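Local coordinates for protein putative hexose oxidase (Nonomuraea sp. ATCC 39727, PDB 5AWV) that probably oxidises a hexose unit of teicoplanin-type glycopeptide antibiotics, using covalently bound FAD as its cofactor, at residues A[257-262]-A[386-391]; A[363-368]-A[440-445]; A[396-401]-A[446-451]. All blocks are in the same frame, centred on the assembly; numbering follows the deposited sequence.

Going from the N terminus, the chain first meets residues 257-262, which start at the end of strand 249-257 and open contact 1. Contact 2 opens on edge strand 363-371. Residues 386-391, from the end of helix 377-387 onward, then close contact 1, and contact 3 opens on strand 395-402. Contact 2 closes at 440-445 on helix 438-452. The next residues of that helix, 446-451, close contact 3. Contact 2 therefore crosses both of the others, while contacts 1 and 3 follow in series. Contacts 2 and 3 join one helix to one seven-stranded antiparallel sheet. Contact 1 joins the end of helix 377-387 to the turn following another strand of that sheet.

Contact 1: A[257-262]-A[386-391]; sequences FDWAGM and NMTHMD
Trp259 meets Met387 and Thr388 where a type I beta turn packs beside the end of a helix. The turn runs from Trp259 to Met262, between strand 249-257 of the seven-stranded antiparallel sheet and helix 264-280. Met387 lies at the end of helix 377-387.

The contact itself is apolar. The six-membered half of the Trp259 indole does the touching. Its CH2 lies 3.9 Å from Met387 CB. Met387 is folded by two successive bends, with chi2 at -51° and chi3 at -61°. This brings its methyl CE within 4.1 Å of Trp259 CZ2, so the methionine meets the ring at both its root and its tip. The two side chains cross at about a right angle. Thr388 adds a looser touch, its methyl CG2 being 4.4 Å from Trp259 CZ3. Both neighbours come up to the indole obliquely. Phe309 also meets the Trp259 ring.

The polar groups of the two partners bond to other residues. The Trp259 indole N-H is used by Gly298 O, which ties the ring to the end of strand 291-298. The Thr388 hydroxyl bonds back to Tyr384 O of helix 377-387.

The turn is braced from within. Met262 N bonds to Trp259 O at 2.8 Å. Asp258 starts an Asx turn that overlaps it. In that turn Ala260 N reaches Asp258 OD1 at 3.0 Å, coming from above the carboxylate plane and 56° out of it.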
ATOM      1  N   PHE A 257     -12.012   7.554 -24.300  1.00 19.57           N
ATOM      2  CA  PHE A 257     -12.156   8.840 -24.897  1.00 21.10           C
ATOM      3  C   PHE A 257     -11.044   9.017 -25.874  1.00 25.76           C
ATOM      4  O   PHE A 257      -9.986   8.422 -25.727  1.00 27.43           O
ATOM      5  CB  PHE A 257     -12.068   9.936 -23.847  1.00 21.23           C
ATOM      6  CG  PHE A 257     -13.075   9.764 -22.754  1.00 21.92           C
ATOM      7  CD1 PHE A 257     -14.338  10.254 -22.890  1.00 23.51           C
ATOM      8  CD2 PHE A 257     -12.754   9.075 -21.602  1.00 22.30           C
ATOM      9  CE1 PHE A 257     -15.272  10.083 -21.879  1.00 25.00           C
ATOM     10  CE2 PHE A 257     -13.687   8.903 -20.591  1.00 21.69           C
ATOM     11  CZ  PHE A 257     -14.946   9.429 -20.723  1.00 21.75           C
ATOM     12  N   ASP A 258     -11.238   9.891 -26.841  1.00 27.15           N
ATOM     13  CA  ASP A 258     -10.230  10.067 -27.872  1.00 26.84           C
ATOM     14  C   ASP A 258      -9.791  11.485 -27.804  1.00 24.02           C
ATOM     15  O   ASP A 258     -10.596  12.405 -27.868  1.00 28.45           O
ATOM     16  CB  ASP A 258     -10.841   9.717 -29.224  1.00 34.66           C
ATOM     17  CG  ASP A 258      -9.834   9.756 -30.340  1.00 36.76           C
ATOM     18  OD1 ASP A 258      -8.667  10.189 -30.150  1.00 41.75           O
ATOM     19  OD2 ASP A 258     -10.240   9.379 -31.447  1.00 54.91           O
ATOM     20  N   TRP A 259      -8.516  11.693 -27.615  1.00 24.49           N
ATOM     21  CA  TRP A 259      -7.983  13.069 -27.561  1.00 27.81           C
ATOM     22  C   TRP A 259      -8.182  13.832 -28.870  1.00 31.02           C
ATOM     23  O   TRP A 259      -8.511  15.004 -28.845  1.00 25.91           O
ATOM     24  CB  TRP A 259      -6.525  13.074 -27.302  1.00 27.46           C
ATOM     25  CG  TRP A 259      -6.115  12.865 -25.882  1.00 26.88           C
ATOM     26  CD1 TRP A 259      -5.499  11.768 -25.366  1.00 23.37           C
ATOM     27  CD2 TRP A 259      -6.244  13.819 -24.825  1.00 24.65           C
ATOM     28  NE1 TRP A 259      -5.213  11.992 -24.039  1.00 24.73           N
ATOM     29  CE2 TRP A 259      -5.661  13.243 -23.682  1.00 25.39           C
ATOM     30  CE3 TRP A 259      -6.749  15.128 -24.754  1.00 26.95           C
ATOM     31  CZ2 TRP A 259      -5.598  13.916 -22.468  1.00 26.14           C
ATOM     32  CZ3 TRP A 259      -6.711  15.811 -23.536  1.00 29.56           C
ATOM     33  CH2 TRP A 259      -6.130  15.208 -22.414  1.00 28.98           C
ATOM     34  N   ALA A 260      -8.032  13.147 -30.004  1.00 39.74           N
ATOM     35  CA  ALA A 260      -8.135  13.815 -31.340  1.00 43.20           C
ATOM     36  C   ALA A 260      -9.464  14.540 -31.482  1.00 39.60           C
ATOM     37  O   ALA A 260      -9.521  15.691 -31.858  1.00 52.81           O
ATOM     38  CB  ALA A 260      -7.928  12.813 -32.470  1.00 40.96           C
ATOM     39  N   GLY A 261     -10.534  13.926 -31.060  1.00 37.29           N
ATOM     40  CA  GLY A 261     -11.792  14.609 -31.090  1.00 32.87           C
ATOM     41  C   GLY A 261     -12.137  15.512 -29.937  1.00 37.16           C
ATOM     42  O   GLY A 261     -13.214  16.053 -29.949  1.00 33.33           O
ATOM     43  N   MET A 262     -11.267  15.678 -28.928  1.00 33.41           N
ATOM     44  CA  MET A 262     -11.661  16.390 -27.688  1.00 31.31           C
ATOM     45  C   MET A 262     -11.337  17.928 -27.701  1.00 29.45           C
ATOM     46  O   MET A 262     -10.206  18.309 -27.561  1.00 34.28           O
ATOM     47  CB  MET A 262     -10.943  15.667 -26.485  1.00 31.55           C
ATOM     48  CG  MET A 262     -11.328  16.055 -25.038  1.00 32.57           C
ATOM     49  SD  MET A 262     -12.973  15.495 -24.528  1.00 33.13           S
ATOM     50  CE  MET A 262     -12.875  13.704 -24.528  1.00 31.33           C
ATOM     51  N   ASN A 386      -1.944  21.897 -19.199  1.00 22.28           N
ATOM     52  CA  ASN A 386      -0.766  21.083 -19.067  1.00 19.52           C
ATOM     53  C   ASN A 386      -0.854  19.744 -19.794  1.00 18.89           C
ATOM     54  O   ASN A 386       0.148  19.208 -20.372  1.00 23.89           O
ATOM     55  CB  ASN A 386      -0.432  21.000 -17.527  1.00 19.61           C
ATOM     56  CG  ASN A 386      -0.006  22.299 -16.960  1.00 17.71           C
ATOM     57  OD1 ASN A 386       1.152  22.650 -17.055  1.00 28.15           O
ATOM     58  ND2 ASN A 386      -0.889  23.048 -16.380  1.00 20.97           N
ATOM     59  N   MET A 387      -2.047  19.145 -19.854  1.00 20.87           N
ATOM     60  CA  MET A 387      -2.177  17.865 -20.534  1.00 19.45           C
ATOM     61  C   MET A 387      -2.045  17.966 -22.086  1.00 23.57           C
ATOM     62  O   MET A 387      -1.849  16.953 -22.738  1.00 21.60           O
ATOM     63  CB  MET A 387      -3.539  17.200 -20.209  1.00 21.37           C
ATOM     64  CG  MET A 387      -3.654  16.541 -18.822  1.00 22.39           C
ATOM     65  SD  MET A 387      -2.331  15.401 -18.426  1.00 21.94           S
ATOM     66  CE  MET A 387      -2.546  14.205 -19.733  1.00 23.63           C
ATOM     67  N   THR A 388      -2.290  19.151 -22.636  1.00 25.11           N
ATOM     68  CA  THR A 388      -2.149  19.381 -24.063  1.00 26.28           C
ATOM     69  C   THR A 388      -0.799  19.937 -24.449  1.00 28.35           C
ATOM     70  O   THR A 388      -0.574  20.137 -25.637  1.00 34.78           O
ATOM     71  CB  THR A 388      -3.296  20.281 -24.599  1.00 22.34           C
ATOM     72  OG1 THR A 388      -3.430  21.478 -23.846  1.00 20.92           O
ATOM     73  CG2 THR A 388      -4.530  19.554 -24.536  1.00 23.13           C
ATOM     74  N   HIS A 389       0.096  20.150 -23.479  1.00 27.37           N
ATOM     75  CA  HIS A 389       1.456  20.664 -23.663  1.00 28.44           C
ATOM     76  C   HIS A 389       2.481  19.815 -22.937  1.00 25.66           C
ATOM     77  O   HIS A 389       3.062  20.170 -21.914  1.00 29.41           O
ATOM     78  CB  HIS A 389       1.468  22.135 -23.331  1.00 34.37           C
ATOM     79  CG  HIS A 389       0.586  22.877 -24.305  1.00 43.14           C
ATOM     80  ND1 HIS A 389      -0.668  23.360 -23.974  1.00 39.41           N
ATOM     81  CD2 HIS A 389       0.714  23.044 -25.654  1.00 42.50           C
ATOM     82  CE1 HIS A 389      -1.238  23.868 -25.063  1.00 47.37           C
ATOM     83  NE2 HIS A 389      -0.413  23.703 -26.091  1.00 44.32           N
ATOM     84  N   MET A 390       2.634  18.630 -23.493  1.00 27.79           N
ATOM     85  CA  MET A 390       3.489  17.599 -22.901  1.00 31.98           C
ATOM     86  C   MET A 390       4.465  17.037 -23.922  1.00 30.43           C
ATOM     87  O   MET A 390       4.643  15.824 -24.065  1.00 33.88           O
ATOM     88  CB  MET A 390       2.602  16.531 -22.194  1.00 32.55           C
ATOM     89  CG  MET A 390       1.696  15.662 -23.010  1.00 34.84           C
ATOM     90  SD  MET A 390       0.435  14.924 -21.866  1.00 31.11           S
ATOM     91  CE  MET A 390       1.392  13.591 -21.285  1.00 29.61           C
ATOM     92  N   ASP A 391       5.098  17.937 -24.672  1.00 34.80           N
ATOM     93  CA  ASP A 391       6.121  17.517 -25.610  1.00 35.92           C
ATOM     94  C   ASP A 391       7.333  17.032 -24.817  1.00 28.21           C
ATOM     95  O   ASP A 391       7.775  17.681 -23.886  1.00 28.16           O
ATOM     96  CB  ASP A 391       6.517  18.671 -26.542  1.00 45.88           C
ATOM     97  CG  ASP A 391       5.434  18.960 -27.621  1.00 54.61           C
ATOM     98  OD1 ASP A 391       4.639  18.037 -27.951  1.00 63.06           O
ATOM     99  OD2 ASP A 391       5.383  20.106 -28.145  1.00 58.40           O
TER

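Contact 2: A[363-368]-A[440-445]; sequences ASKTKA and KHLTWV. With N1L (2-amino-2-deoxy-beta-D-glucopyranuronic acid), chain B.
Strand 363-368 and helix 440-445 run nearly parallel, with 15° between their directions and their axes 9.3 Å apart at the closest; Lys365 faces Leu442, and Lys367 faces Val445. This is helix-on-sheet packing at the edge strand of the seven-stranded antiparallel sheet, whose neighbour is strand 424-432.

The lysines touch the helix through their aliphatic parts. Lys365 CB lies 3.8 Å from Leu442 CD2. The next carbon, Lys365 CG, is 3.9 Å from Val445 CG1. Lys365 crosses both helix side chains at about a right angle. Further along the strand, Lys367 CD comes to 4.0 Å from the same Val445 CG1. With chi1 at 80°, Val445 places CG1 between its backbone N and carbonyl carbon, and it is this branch that meets both lysines.

The ammonium groups are held by acids. Lys365 NZ forms a salt bridge with Asp475, and Lys367 NZ with Asp477 and Asp475. Lys367 also makes a cation-pi contact with Tyr449.

Between the two lysines, Thr366 points away from the helix and into the pocket of the bound aminoglucuronic acid. The strand therefore packs on the helix with one face and lines the sugar site with the other. Thr366 OG1 lies 2.7 Å from the sugar O3, at hydrogen-bonding distance.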
ATOM      1  N   ALA A 363      10.759   4.625 -13.889  1.00 24.02           N
ATOM      2  CA  ALA A 363      10.910   5.691 -12.972  1.00 24.05           C
ATOM      3  C   ALA A 363       9.616   6.577 -13.050  1.00 23.09           C
ATOM      4  O   ALA A 363       9.095   6.773 -14.102  1.00 27.37           O
ATOM      5  CB  ALA A 363      12.158   6.445 -13.340  1.00 22.99           C
ATOM      6  N   SER A 364       9.056   7.024 -11.936  1.00 21.71           N
ATOM      7  CA  SER A 364       7.858   7.828 -11.965  1.00 19.26           C
ATOM      8  C   SER A 364       7.809   8.790 -10.798  1.00 19.42           C
ATOM      9  O   SER A 364       8.528   8.636  -9.812  1.00 18.64           O
ATOM     10  CB  SER A 364       6.637   6.875 -11.987  1.00 21.45           C
ATOM     11  OG  SER A 364       6.472   6.279 -10.717  1.00 21.01           O
ATOM     12  N   LYS A 365       6.968   9.798 -10.906  1.00 18.97           N
ATOM     13  CA  LYS A 365       6.655  10.721  -9.817  1.00 17.91           C
ATOM     14  C   LYS A 365       5.168  10.949  -9.815  1.00 21.30           C
ATOM     15  O   LYS A 365       4.580  11.317 -10.858  1.00 17.87           O
ATOM     16  CB  LYS A 365       7.342  12.055 -10.047  1.00 21.32           C
ATOM     17  CG  LYS A 365       6.949  13.193  -9.144  1.00 21.42           C
ATOM     18  CD  LYS A 365       7.505  12.985  -7.809  1.00 24.16           C
ATOM     19  CE  LYS A 365       7.260  14.171  -6.912  1.00 23.99           C
ATOM     20  NZ  LYS A 365       7.691  13.796  -5.538  1.00 24.82           N
ATOM     21  N   THR A 366       4.540  10.754  -8.645  1.00 16.80           N
ATOM     22  CA  THR A 366       3.164  10.962  -8.486  1.00 20.18           C
ATOM     23  C   THR A 366       2.982  11.996  -7.388  1.00 18.26           C
ATOM     24  O   THR A 366       3.659  11.938  -6.342  1.00 20.39           O
ATOM     25  CB  THR A 366       2.444   9.658  -8.069  1.00 20.94           C
ATOM     26  OG1 THR A 366       2.559   8.675  -9.061  1.00 21.77           O
ATOM     27  CG2 THR A 366       0.964   9.907  -7.813  1.00 21.79           C
ATOM     28  N   LYS A 367       2.143  12.965  -7.628  1.00 16.78           N
ATOM     29  CA  LYS A 367       1.764  13.992  -6.669  1.00 15.83           C
ATOM     30  C   LYS A 367       0.291  13.806  -6.437  1.00 15.96           C
ATOM     31  O   LYS A 367      -0.399  13.239  -7.307  1.00 19.54           O
ATOM     32  CB  LYS A 367       2.116  15.388  -7.170  1.00 16.01           C
ATOM     33  CG  LYS A 367       3.568  15.509  -7.562  1.00 17.29           C
ATOM     34  CD  LYS A 367       4.028  16.793  -8.183  1.00 18.96           C
ATOM     35  CE  LYS A 367       3.798  17.970  -7.292  1.00 19.40           C
ATOM     36  NZ  LYS A 367       4.739  18.028  -6.132  1.00 19.21           N
ATOM     37  N   ALA A 368      -0.245  14.253  -5.323  1.00 15.48           N
ATOM     38  CA  ALA A 368      -1.656  13.864  -4.960  1.00 15.44           C
ATOM     39  C   ALA A 368      -2.408  14.925  -4.159  1.00 15.03           C
ATOM     40  O   ALA A 368      -1.817  15.811  -3.537  1.00 13.90           O
ATOM     41  CB  ALA A 368      -1.577  12.564  -4.115  1.00 16.20           C
ATOM     42  N   LYS A 440      13.098  16.919 -16.962  1.00 25.45           N
ATOM     43  CA  LYS A 440      12.034  17.458 -17.835  1.00 30.57           C
ATOM     44  C   LYS A 440      10.604  16.942 -17.382  1.00 26.28           C
ATOM     45  O   LYS A 440       9.613  17.699 -17.404  1.00 23.56           O
ATOM     46  CB  LYS A 440      12.322  17.026 -19.258  1.00 33.39           C
ATOM     47  CG  LYS A 440      11.433  17.632 -20.288  1.00 46.35           C
ATOM     48  CD  LYS A 440      11.775  17.038 -21.658  1.00 56.75           C
ATOM     49  CE  LYS A 440      10.834  17.557 -22.748  1.00 60.86           C
ATOM     50  NZ  LYS A 440      10.933  19.021 -23.046  1.00 64.67           N
ATOM     51  N   HIS A 441      10.542  15.684 -16.971  1.00 24.52           N
ATOM     52  CA  HIS A 441       9.286  15.112 -16.445  1.00 24.57           C
ATOM     53  C   HIS A 441       8.912  15.670 -15.063  1.00 24.59           C
ATOM     54  O   HIS A 441       7.768  16.000 -14.839  1.00 24.17           O
ATOM     55  CB  HIS A 441       9.347  13.644 -16.372  1.00 23.43           C
ATOM     56  CG  HIS A 441       9.431  12.970 -17.689  1.00 25.82           C
ATOM     57  ND1 HIS A 441      10.540  13.079 -18.509  1.00 25.57           N
ATOM     58  CD2 HIS A 441       8.548  12.182 -18.345  1.00 24.62           C
ATOM     59  CE1 HIS A 441      10.332  12.385 -19.612  1.00 27.03           C
ATOM     60  NE2 HIS A 441       9.137  11.834 -19.541  1.00 27.10           N
ATOM     61  N   LEU A 442       9.872  15.797 -14.149  1.00 22.28           N
ATOM     62  CA  LEU A 442       9.629  16.453 -12.893  1.00 22.11           C
ATOM     63  C   LEU A 442       9.104  17.839 -13.122  1.00 24.29           C
ATOM     64  O   LEU A 442       8.184  18.276 -12.454  1.00 21.73           O
ATOM     65  CB  LEU A 442      10.879  16.500 -12.020  1.00 23.02           C
ATOM     66  CG  LEU A 442      11.408  15.122 -11.516  1.00 25.04           C
ATOM     67  CD1 LEU A 442      12.556  15.289 -10.532  1.00 26.84           C
ATOM     68  CD2 LEU A 442      10.350  14.252 -10.859  1.00 24.57           C
ATOM     69  N   THR A 443       9.713  18.565 -14.044  1.00 22.07           N
ATOM     70  CA  THR A 443       9.271  19.910 -14.337  1.00 23.63           C
ATOM     71  C   THR A 443       7.803  19.992 -14.745  1.00 19.31           C
ATOM     72  O   THR A 443       7.071  20.854 -14.272  1.00 20.47           O
ATOM     73  CB  THR A 443      10.191  20.563 -15.420  1.00 24.81           C
ATOM     74  OG1 THR A 443      11.505  20.741 -14.847  1.00 28.20           O
ATOM     75  CG2 THR A 443       9.647  21.903 -15.832  1.00 27.75           C
ATOM     76  N   TRP A 444       7.431  19.099 -15.634  1.00 19.96           N
ATOM     77  CA  TRP A 444       6.092  19.040 -16.200  1.00 19.94           C
ATOM     78  C   TRP A 444       5.044  18.731 -15.105  1.00 19.49           C
ATOM     79  O   TRP A 444       4.062  19.399 -14.957  1.00 16.43           O
ATOM     80  CB  TRP A 444       6.097  17.997 -17.308  1.00 21.22           C
ATOM     81  CG  TRP A 444       4.732  17.910 -17.908  1.00 22.83           C
ATOM     82  CD1 TRP A 444       4.201  18.753 -18.821  1.00 25.22           C
ATOM     83  CD2 TRP A 444       3.664  16.999 -17.518  1.00 23.56           C
ATOM     84  NE1 TRP A 444       2.873  18.417 -19.086  1.00 23.82           N
ATOM     85  CE2 TRP A 444       2.523  17.328 -18.324  1.00 24.74           C
ATOM     86  CE3 TRP A 444       3.586  15.904 -16.637  1.00 21.63           C
ATOM     87  CZ2 TRP A 444       1.270  16.662 -18.197  1.00 24.29           C
ATOM     88  CZ3 TRP A 444       2.353  15.190 -16.545  1.00 22.74           C
ATOM     89  CH2 TRP A 444       1.210  15.589 -17.320  1.00 21.83           C
ATOM     90  N   VAL A 445       5.277  17.690 -14.311  1.00 18.07           N
ATOM     91  CA  VAL A 445       4.256  17.311 -13.293  1.00 17.85           C
ATOM     92  C   VAL A 445       4.146  18.371 -12.195  1.00 16.60           C
ATOM     93  O   VAL A 445       3.027  18.678 -11.714  1.00 16.61           O
ATOM     94  CB  VAL A 445       4.566  15.878 -12.774  1.00 17.83           C
ATOM     95  CG1 VAL A 445       5.685  15.877 -11.735  1.00 18.66           C
ATOM     96  CG2 VAL A 445       3.328  15.238 -12.234  1.00 19.44           C
TER
HETATM   97  C1  N1L B 104      -0.406   2.813  -9.928  1.00 59.17           C
HETATM   98  C2  N1L B 104       0.264   4.237 -10.287  1.00 56.20           C
HETATM   99  C3  N1L B 104       0.493   5.122  -9.047  1.00 54.71           C
HETATM  100  C4  N1L B 104      -0.841   5.269  -8.347  1.00 58.29           C
HETATM  101  C5  N1L B 104      -1.284   3.882  -7.807  1.00 53.61           C
HETATM  102  C6  N1L B 104      -2.576   3.949  -6.952  1.00 55.15           C
HETATM  103  N2  N1L B 104       1.537   4.120 -10.996  1.00 62.39           N
HETATM  104  O3  N1L B 104       0.965   6.500  -9.434  1.00 36.51           O
HETATM  105  O4  N1L B 104      -0.775   6.313  -7.249  1.00 73.54           O
HETATM  106  O5  N1L B 104      -1.563   2.983  -8.953  1.00 55.02           O
HETATM  107  O6B N1L B 104      -3.787   3.815  -7.687  1.00 57.89           O
HETATM  108  O6A N1L B 104      -2.716   5.182  -6.366  1.00 70.71           O

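Contact 3: A[396-401]-A[446-451]; sequences GAVWLI and RKLYAD
Val398 and Leu448 meet through one methyl each. Strand 395-402, inside the seven-stranded antiparallel sheet, here packs against helix 438-452.

The apolar contact is small and buried. Val398 CG2 lies 3.9 Å from Leu448 CD2, and the two side chains cross at a slant. With chi1 at 164°, Leu448 swings CG away from its own backbone N, and CD2 is the branch that meets the strand. The same methyl lies 4.4 Å from Ala397 O, a loose contact with the strand backbone. The nearest CA atoms, those of Val398 and Leu448, are 9.2 Å apart, so the backbones stay apart and the contact is made mainly by side-chain methyls.

No hydrogen bond crosses between the two segments; a salt bridge lies within the helix. Lys447 and Asp451, one turn apart, form it with Lys447 NZ 3.0 Å from Asp451 OD2. The ammonium meets this oxygen nearly along its C-O bond. Asn386 of helix 377-387 binds both ends of the pair: its OD1 takes Lys447 NZ, and its ND2 gives to Asp451 OD2. The amide thus ties the two helices together beside the apolar contact.

The strand separates two environments. Val398 points toward the helix. Trp399 points the opposite way, where it packs on a modified side chain of the bound glycopeptide and touches the sugar acid. Strands 291-298 and 424-432 flank strand 395-402 on either side. On the helix-bearing face, Val398 also touches Val383 of helix 377-387, so it meets both helices, 377-387 and 438-452.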
ATOM      1  N   GLY A 396       2.213  11.121 -18.992  1.00 18.72           N
ATOM      2  CA  GLY A 396       1.743  12.088 -18.075  1.00 20.66           C
ATOM      3  C   GLY A 396       0.247  11.894 -17.970  1.00 21.07           C
ATOM      4  O   GLY A 396      -0.434  11.605 -18.997  1.00 21.46           O
ATOM      5  N   ALA A 397      -0.291  12.020 -16.738  1.00 17.95           N
ATOM      6  CA  ALA A 397      -1.713  11.792 -16.540  1.00 17.35           C
ATOM      7  C   ALA A 397      -2.261  12.468 -15.277  1.00 17.45           C
ATOM      8  O   ALA A 397      -1.486  12.786 -14.308  1.00 16.85           O
ATOM      9  CB  ALA A 397      -2.014  10.308 -16.545  1.00 17.85           C
ATOM     10  N   VAL A 398      -3.567  12.745 -15.310  1.00 17.28           N
ATOM     11  CA  VAL A 398      -4.356  13.062 -14.101  1.00 16.76           C
ATOM     12  C   VAL A 398      -5.378  11.964 -13.937  1.00 17.22           C
ATOM     13  O   VAL A 398      -6.164  11.696 -14.884  1.00 16.89           O
ATOM     14  CB  VAL A 398      -5.063  14.394 -14.225  1.00 16.44           C
ATOM     15  CG1 VAL A 398      -5.941  14.662 -12.977  1.00 17.40           C
ATOM     16  CG2 VAL A 398      -4.020  15.465 -14.414  1.00 16.76           C
ATOM     17  N   TRP A 399      -5.374  11.290 -12.787  1.00 13.81           N
ATOM     18  CA  TRP A 399      -6.366  10.266 -12.461  1.00 14.34           C
ATOM     19  C   TRP A 399      -7.278  10.791 -11.333  1.00 15.13           C
ATOM     20  O   TRP A 399      -6.761  11.326 -10.333  1.00 13.09           O
ATOM     21  CB  TRP A 399      -5.715   8.962 -11.965  1.00 15.28           C
ATOM     22  CG  TRP A 399      -4.905   8.239 -12.949  1.00 18.27           C
ATOM     23  CD1 TRP A 399      -4.543   8.659 -14.203  1.00 18.73           C
ATOM     24  CD2 TRP A 399      -4.315   6.947 -12.772  1.00 20.91           C
ATOM     25  NE1 TRP A 399      -3.777   7.713 -14.802  1.00 19.44           N
ATOM     26  CE2 TRP A 399      -3.626   6.643 -13.948  1.00 22.58           C
ATOM     27  CE3 TRP A 399      -4.342   6.006 -11.735  1.00 24.33           C
ATOM     28  CZ2 TRP A 399      -2.929   5.437 -14.115  1.00 25.72           C
ATOM     29  CZ3 TRP A 399      -3.670   4.793 -11.900  1.00 28.05           C
ATOM     30  CH2 TRP A 399      -2.951   4.534 -13.069  1.00 26.45           C
ATOM     31  N   LEU A 400      -8.583  10.651 -11.516  1.00 14.06           N
ATOM     32  CA  LEU A 400      -9.572  11.104 -10.572  1.00 14.01           C
ATOM     33  C   LEU A 400     -10.238   9.809 -10.094  1.00 14.75           C
ATOM     34  O   LEU A 400     -10.911   9.110 -10.867  1.00 15.70           O
ATOM     35  CB  LEU A 400     -10.539  12.034 -11.234  1.00 17.40           C
ATOM     36  CG  LEU A 400      -9.933  13.400 -11.671  1.00 20.05           C
ATOM     37  CD1 LEU A 400     -10.501  13.853 -12.988  1.00 26.54           C
ATOM     38  CD2 LEU A 400     -10.198  14.440 -10.610  1.00 20.07           C
ATOM     39  N   ILE A 401      -9.926   9.400  -8.858  1.00 13.18           N
ATOM     40  CA  ILE A 401     -10.227   8.055  -8.358  1.00 13.16           C
ATOM     41  C   ILE A 401     -11.389   8.151  -7.411  1.00 11.89           C
ATOM     42  O   ILE A 401     -11.307   8.947  -6.443  1.00 10.29           O
ATOM     43  CB  ILE A 401      -8.968   7.522  -7.612  1.00 14.61           C
ATOM     44  CG1 ILE A 401      -7.689   7.586  -8.513  1.00 15.77           C
ATOM     45  CG2 ILE A 401      -9.128   6.115  -7.129  1.00 16.13           C
ATOM     46  CD1 ILE A 401      -6.404   7.400  -7.673  1.00 19.22           C
ATOM     47  N   ARG A 446       5.289  18.990 -11.827  1.00 16.79           N
ATOM     48  CA  ARG A 446       5.305  20.032 -10.859  1.00 17.83           C
ATOM     49  C   ARG A 446       4.600  21.280 -11.359  1.00 20.05           C
ATOM     50  O   ARG A 446       3.903  21.941 -10.592  1.00 18.52           O
ATOM     51  CB  ARG A 446       6.706  20.381 -10.339  1.00 20.67           C
ATOM     52  CG  ARG A 446       7.322  19.262  -9.549  1.00 20.47           C
ATOM     53  CD  ARG A 446       8.815  19.437  -9.390  1.00 21.98           C
ATOM     54  NE  ARG A 446       9.295  18.516  -8.363  1.00 21.81           N
ATOM     55  CZ  ARG A 446      10.556  18.146  -8.206  1.00 24.97           C
ATOM     56  NH1 ARG A 446      11.519  18.629  -8.987  1.00 24.13           N
ATOM     57  NH2 ARG A 446      10.859  17.306  -7.234  1.00 23.32           N
ATOM     58  N   LYS A 447       4.701  21.562 -12.656  1.00 20.58           N
ATOM     59  CA  LYS A 447       3.975  22.736 -13.190  1.00 22.10           C
ATOM     60  C   LYS A 447       2.471  22.412 -13.160  1.00 16.76           C
ATOM     61  O   LYS A 447       1.708  23.250 -12.787  1.00 19.63           O
ATOM     62  CB  LYS A 447       4.460  23.134 -14.625  1.00 22.30           C
ATOM     63  CG  LYS A 447       3.778  24.350 -15.195  1.00 25.50           C
ATOM     64  CD  LYS A 447       4.210  24.631 -16.651  1.00 29.07           C
ATOM     65  CE  LYS A 447       3.434  25.868 -17.149  1.00 31.53           C
ATOM     66  NZ  LYS A 447       2.076  25.447 -17.631  1.00 30.88           N
ATOM     67  N   LEU A 448       2.084  21.234 -13.633  1.00 17.31           N
ATOM     68  CA  LEU A 448       0.692  20.772 -13.609  1.00 17.84           C
ATOM     69  C   LEU A 448       0.065  20.953 -12.210  1.00 18.58           C
ATOM     70  O   LEU A 448      -1.004  21.589 -12.037  1.00 18.36           O
ATOM     71  CB  LEU A 448       0.634  19.337 -14.056  1.00 17.66           C
ATOM     72  CG  LEU A 448      -0.650  18.538 -13.752  1.00 17.52           C
ATOM     73  CD1 LEU A 448      -1.825  19.148 -14.461  1.00 16.92           C
ATOM     74  CD2 LEU A 448      -0.447  17.106 -14.222  1.00 17.52           C
ATOM     75  N   TYR A 449       0.833  20.515 -11.190  1.00 17.51           N
ATOM     76  CA  TYR A 449       0.336  20.531  -9.823  1.00 17.48           C
ATOM     77  C   TYR A 449       0.234  21.911  -9.310  1.00 16.70           C
ATOM     78  O   TYR A 449      -0.802  22.286  -8.830  1.00 16.46           O
ATOM     79  CB  TYR A 449       1.248  19.658  -8.944  1.00 16.67           C
ATOM     80  CG  TYR A 449       0.724  19.291  -7.585  1.00 16.44           C
ATOM     81  CD1 TYR A 449      -0.050  18.148  -7.434  1.00 16.28           C
ATOM     82  CD2 TYR A 449       1.243  19.908  -6.453  1.00 17.37           C
ATOM     83  CE1 TYR A 449      -0.386  17.656  -6.174  1.00 17.25           C
ATOM     84  CE2 TYR A 449       0.910  19.451  -5.182  1.00 17.27           C
ATOM     85  CZ  TYR A 449       0.064  18.335  -5.054  1.00 17.45           C
ATOM     86  OH  TYR A 449      -0.275  17.883  -3.798  1.00 15.11           O
ATOM     87  N   ALA A 450       1.311  22.705  -9.469  1.00 16.61           N
ATOM     88  CA  ALA A 450       1.347  24.092  -9.029  1.00 17.39           C
ATOM     89  C   ALA A 450       0.282  24.947  -9.749  1.00 18.09           C
ATOM     90  O   ALA A 450      -0.363  25.785  -9.117  1.00 20.20           O
ATOM     91  CB  ALA A 450       2.733  24.691  -9.243  1.00 17.13           C
ATOM     92  N   ASP A 451      -0.005  24.643 -11.008  1.00 19.98           N
ATOM     93  CA  ASP A 451      -1.037  25.456 -11.748  1.00 19.00           C
ATOM     94  C   ASP A 451      -2.405  25.116 -11.192  1.00 18.32           C
ATOM     95  O   ASP A 451      -3.257  26.008 -10.879  1.00 18.44           O
ATOM     96  CB  ASP A 451      -1.026  25.180 -13.232  1.00 19.16           C
ATOM     97  CG  ASP A 451       0.203  25.774 -13.955  1.00 22.23           C
ATOM     98  OD1 ASP A 451       1.004  26.509 -13.361  1.00 24.22           O
ATOM     99  OD2 ASP A 451       0.383  25.442 -15.115  1.00 23.23           O
TER